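Local structure of carbohydrate kinase, FGGY (Rhodospirillum rubrum, 3IFR) at residues A[242-245]-A[246-249]; A[413-416]-A[417-421]. The protein probably phosphorylates D-xylulose, acting as a xylulokinase of the FGGY family of carbohydrate kinases. One frame throughout, in Å; residues are numbered along the deposited sequence.

In the fold
Both interactions lie at the first turn of a helix, but in different halves of this two-domain, actin-like kinase, their centres about 27 Å apart. Interaction 1 is the deeper, about 7 Å from the centre of the chain; strand 238-244 of the N-terminal domain runs straight into helix 245-252. Interaction 2 lies about 22 Å out, at the start of helix 414-424 in the C-terminal domain, with one side buried and Arg-414 exposed. Their chemistry follows their place: in 242-249 backbone bonds start the helix, while a carboxylate makes one weak bond to a backbone N-H and lies at the edge of an imidazole; 413-421 has a serine cap and apolar groups gripped between sheet and helix.

Interaction 1 (A[242-245]-A[246-249]); sequences GAAD and HIAS
Asp-245 and His-246 meet through the carboxylate of the one and the backbone and ring of the other, just where strand 238-244 becomes helix 245-252. CG of Asp-245 stands between its own backbone N and carbonyl carbon (chi1 70°), which swings the carboxylate forward along the chain. OD1 of Asp-245 lies 2.8 Å from N of His-246, a weak hydrogen bond because the N-H is bent, at 117°. The same OD1 sits at the edge of the imidazole and in its plane, 3.9 Å from ND1 of His-246, while carboxylate and ring planes stand almost perpendicular.

This is a strand-to-helix junction of the actin-like N-terminal FGGY domain: the regular helical bonds start at Ala-244, the N-cap residue. Its O receives N of Ala-248 at 3.1 Å, with the donor nearly in line with the carbonyl. One residue on, N of Ser-249 gives to O of Asp-245 at 3.0 Å.

Apolar packing is light: CB of Ala-244 touches CG1 of Ile-247 at 3.9 Å, and CD1 of Ile-247 lies 3.5 Å above one face of the His-246 ring, toward its rim. The side chain of His-246 is about 4 Å from a phosphate ion, probably from the crystallisation liquor, though it may mark a pocket.

Strand 77-84 runs parallel alongside and pairs with Ala-243 through Val-82 and with Asp-245 through Gly-84. OG of Ser-437, at the start of helix 437-448, hydrogen-bonds with O of Asp-245, giving that oxygen a second partner beside N of Ser-249. Helix 179-185 packs against Ala-244 and His-246 with Asn-180 and Glu-184.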
loop_
_atom_site.group_PDB
_atom_site.type_symbol
_atom_site.label_atom_id
_atom_site.label_comp_id
_atom_site.label_asym_id
_atom_site.label_seq_id
_atom_site.Cartn_x
_atom_site.Cartn_y
_atom_site.Cartn_z
ATOM N N GLY A 242 -15.384 -2.772 2.320
ATOM C CA GLY A 242 -14.113 -2.198 2.729
ATOM C C GLY A 242 -13.081 -2.230 1.610
ATOM O O GLY A 242 -13.105 -3.116 0.737
ATOM N N ALA A 243 -12.172 -1.286 1.674
ATOM C CA ALA A 243 -11.247 -1.004 0.626
ATOM C C ALA A 243 -9.848 -1.165 1.113
ATOM O O ALA A 243 -9.523 -0.707 2.133
ATOM C CB ALA A 243 -11.467 0.366 0.147
ATOM N N ALA A 244 -9.020 -1.847 0.366
ATOM C CA ALA A 244 -7.626 -1.936 0.704
ATOM C C ALA A 244 -6.878 -0.583 0.620
ATOM O O ALA A 244 -6.894 0.016 -0.371
ATOM C CB ALA A 244 -6.968 -2.960 -0.129
ATOM N N ASP A 245 -6.229 -0.140 1.676
ATOM C CA ASP A 245 -5.650 1.188 1.696
ATOM C C ASP A 245 -4.735 1.622 0.567
ATOM O O ASP A 245 -4.918 2.670 0.056
ATOM C CB ASP A 245 -5.096 1.607 3.056
ATOM C CG ASP A 245 -3.858 0.873 3.465
ATOM O OD1 ASP A 245 -3.430 -0.076 2.848
ATOM O OD2 ASP A 245 -3.298 1.266 4.426
ATOM N N HIS A 246 -3.755 0.821 0.182
ATOM C CA HIS A 246 -2.880 1.232 -0.874
ATOM C C HIS A 246 -3.555 1.312 -2.245
ATOM O O HIS A 246 -3.230 2.150 -3.006
ATOM C CB HIS A 246 -1.551 0.448 -0.871
ATOM C CG HIS A 246 -1.694 -0.995 -1.200
ATOM N ND1 HIS A 246 -2.396 -1.862 -0.413
ATOM C CD2 HIS A 246 -1.223 -1.727 -2.226
ATOM C CE1 HIS A 246 -2.359 -3.059 -0.939
ATOM N NE2 HIS A 246 -1.651 -3.006 -2.037
ATOM N N ILE A 247 -4.516 0.455 -2.508
ATOM C CA ILE A 247 -5.327 0.499 -3.702
ATOM C C ILE A 247 -6.239 1.750 -3.748
ATOM O O ILE A 247 -6.379 2.370 -4.797
ATOM C CB ILE A 247 -6.192 -0.792 -3.884
ATOM C CG1 ILE A 247 -5.369 -2.039 -3.546
ATOM C CG2 ILE A 247 -6.715 -0.860 -5.339
ATOM C CD1 ILE A 247 -4.132 -2.149 -4.425
ATOM N N ALA A 248 -6.843 2.119 -2.620
ATOM C CA ALA A 248 -7.672 3.316 -2.586
ATOM C C ALA A 248 -6.774 4.517 -2.827
ATOM O O ALA A 248 -7.174 5.470 -3.506
ATOM C CB ALA A 248 -8.415 3.449 -1.274
ATOM N N SER A 249 -5.549 4.458 -2.313
ATOM C CA SER A 249 -4.578 5.502 -2.629
ATOM C C SER A 249 -4.285 5.534 -4.123
ATOM O O SER A 249 -4.197 6.607 -4.712
ATOM C CB SER A 249 -3.279 5.342 -1.849
ATOM O OG SER A 249 -3.275 6.220 -0.750
#

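Interaction 2 (A[413-416]-A[417-421]); sequences SRVW and MGIMA
Trp-416 and Met-417, a selenomethionine, pack against each other although they are neighbours in sequence. The Met-417 chain bends at chi2 and chi3, so that its methyl CE turns back to lie 3.7 Å from CB of Trp-416, beside the root of the indole. A second apolar contact runs one helical turn along, where CG1 of Val-415 meets CD1 of Ile-419 at 4.0 Å.

Polar bonds mark the helix start. Ser-413 is the N-cap: with OG turned roughly anti to its own backbone N (chi1 155°), the hydroxyl accepts N-H of Trp-416 at 2.7 Å from N to OG. O of Ser-413 takes N of Met-417 at 3.0 Å, nearly straight at 168°, and the same step repeats from Gly-418 to Arg-414 and from Ile-419 to Val-415. N of Met-420 reaches O of Trp-416 at 2.7 Å, in the carbonyl plane.

On the exposed side, Arg-414 brings NH1 to 3.5 Å from CA of Gly-418, while its NE makes a long, weak ion pair with Glu-466.

CG of Trp-416 stands anti to the backbone N (chi1 -156°), carrying the indole onto Val-383 and Leu-380 of helix 372-397, where O of Leu-380 receives NE1, and to Phe-265, met edge-to-face. Met-417 lies on Phe-265, Leu-430 and Ile-468. An alanine here in place of Trp-416 is likely to leave O of Leu-380 without that donor and the Met-417 methyl poorly packed. Backbone and serine thus hold the start of helix 414-424, the crossover helix of the beta-alpha-beta unit between strands 403-407 and 428-432, while apolar side chains press it onto sheet and helix.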
loop_
_atom_site.group_PDB
_atom_site.type_symbol
_atom_site.label_atom_id
_atom_site.label_comp_id
_atom_site.label_asym_id
_atom_site.label_seq_id
_atom_site.Cartn_x
_atom_site.Cartn_y
_atom_site.Cartn_z
ATOM N N SER A 413 11.041 16.897 -4.955
ATOM C CA SER A 413 12.346 17.115 -5.585
ATOM C C SER A 413 12.285 17.138 -7.114
ATOM O O SER A 413 12.058 16.104 -7.765
ATOM C CB SER A 413 13.372 16.084 -5.120
ATOM O OG SER A 413 14.388 15.926 -6.107
ATOM N N ARG A 414 12.494 18.322 -7.692
ATOM C CA ARG A 414 12.389 18.492 -9.142
ATOM C C ARG A 414 13.556 17.772 -9.803
ATOM O O ARG A 414 13.464 17.268 -10.935
ATOM C CB ARG A 414 12.370 19.985 -9.519
ATOM C CG ARG A 414 12.232 20.257 -11.017
ATOM C CD ARG A 414 11.020 19.502 -11.606
ATOM N NE ARG A 414 10.865 19.613 -13.072
ATOM C CZ ARG A 414 11.621 18.962 -13.958
ATOM N NH1 ARG A 414 12.619 18.180 -13.545
ATOM N NH2 ARG A 414 11.408 19.112 -15.257
ATOM N N VAL A 415 14.666 17.717 -9.090
ATOM C CA VAL A 415 15.795 16.996 -9.629
ATOM C C VAL A 415 15.513 15.496 -9.680
ATOM O O VAL A 415 15.834 14.838 -10.666
ATOM C CB VAL A 415 17.046 17.288 -8.819
ATOM C CG1 VAL A 415 18.239 16.593 -9.423
ATOM C CG2 VAL A 415 17.256 18.817 -8.787
ATOM N N TRP A 416 14.917 14.953 -8.616
ATOM C CA TRP A 416 14.695 13.517 -8.544
ATOM C C TRP A 416 13.718 13.137 -9.646
ATOM O O TRP A 416 13.953 12.186 -10.373
ATOM C CB TRP A 416 14.157 13.081 -7.178
ATOM C CG TRP A 416 14.442 11.636 -6.852
ATOM C CD1 TRP A 416 15.236 10.752 -7.565
ATOM C CD2 TRP A 416 13.977 10.905 -5.703
ATOM N NE1 TRP A 416 15.245 9.532 -6.943
ATOM C CE2 TRP A 416 14.498 9.606 -5.795
ATOM C CE3 TRP A 416 13.166 11.238 -4.604
ATOM C CZ2 TRP A 416 14.237 8.634 -4.826
ATOM C CZ3 TRP A 416 12.922 10.284 -3.645
ATOM C CH2 TRP A 416 13.447 8.993 -3.765
HETATM N N MSE A 417 12.637 13.907 -9.767
HETATM C CA MSE A 417 11.597 13.612 -10.740
HETATM C C MSE A 417 12.102 13.757 -12.193
HETATM O O MSE A 417 11.753 12.957 -13.053
HETATM C CB MSE A 417 10.371 14.473 -10.475
HETATM C CG MSE A 417 9.748 14.237 -9.125
HETATM SE SE MSE A 417 9.159 12.349 -8.809
HETATM C CE MSE A 417 10.839 11.626 -8.044
ATOM N N GLY A 418 12.931 14.762 -12.460
ATOM C CA GLY A 418 13.590 14.873 -13.750
ATOM C C GLY A 418 14.364 13.595 -13.978
ATOM O O GLY A 418 14.281 12.968 -15.042
ATOM N N ILE A 419 15.089 13.157 -12.952
ATOM C CA ILE A 419 15.849 11.922 -13.081
ATOM C C ILE A 419 14.921 10.750 -13.366
ATOM O O ILE A 419 15.193 9.927 -14.237
ATOM C CB ILE A 419 16.707 11.666 -11.827
ATOM C CG1 ILE A 419 17.921 12.616 -11.830
ATOM C CG2 ILE A 419 17.084 10.148 -11.663
ATOM C CD1 ILE A 419 18.557 12.731 -10.465
HETATM N N MSE A 420 13.831 10.649 -12.615
HETATM C CA MSE A 420 12.905 9.541 -12.823
HETATM C C MSE A 420 12.402 9.474 -14.264
HETATM O O MSE A 420 12.397 8.405 -14.870
HETATM C CB MSE A 420 11.702 9.676 -11.901
HETATM C CG MSE A 420 10.696 8.528 -12.035
HETATM SE SE MSE A 420 11.415 6.887 -11.182
HETATM C CE MSE A 420 11.687 5.781 -12.823
ATOM N N ALA A 421 11.969 10.626 -14.804
ATOM C CA ALA A 421 11.437 10.668 -16.137
ATOM C C ALA A 421 12.494 10.327 -17.171
ATOM O O ALA A 421 12.205 9.576 -18.115
ATOM C CB ALA A 421 10.825 12.011 -16.425
#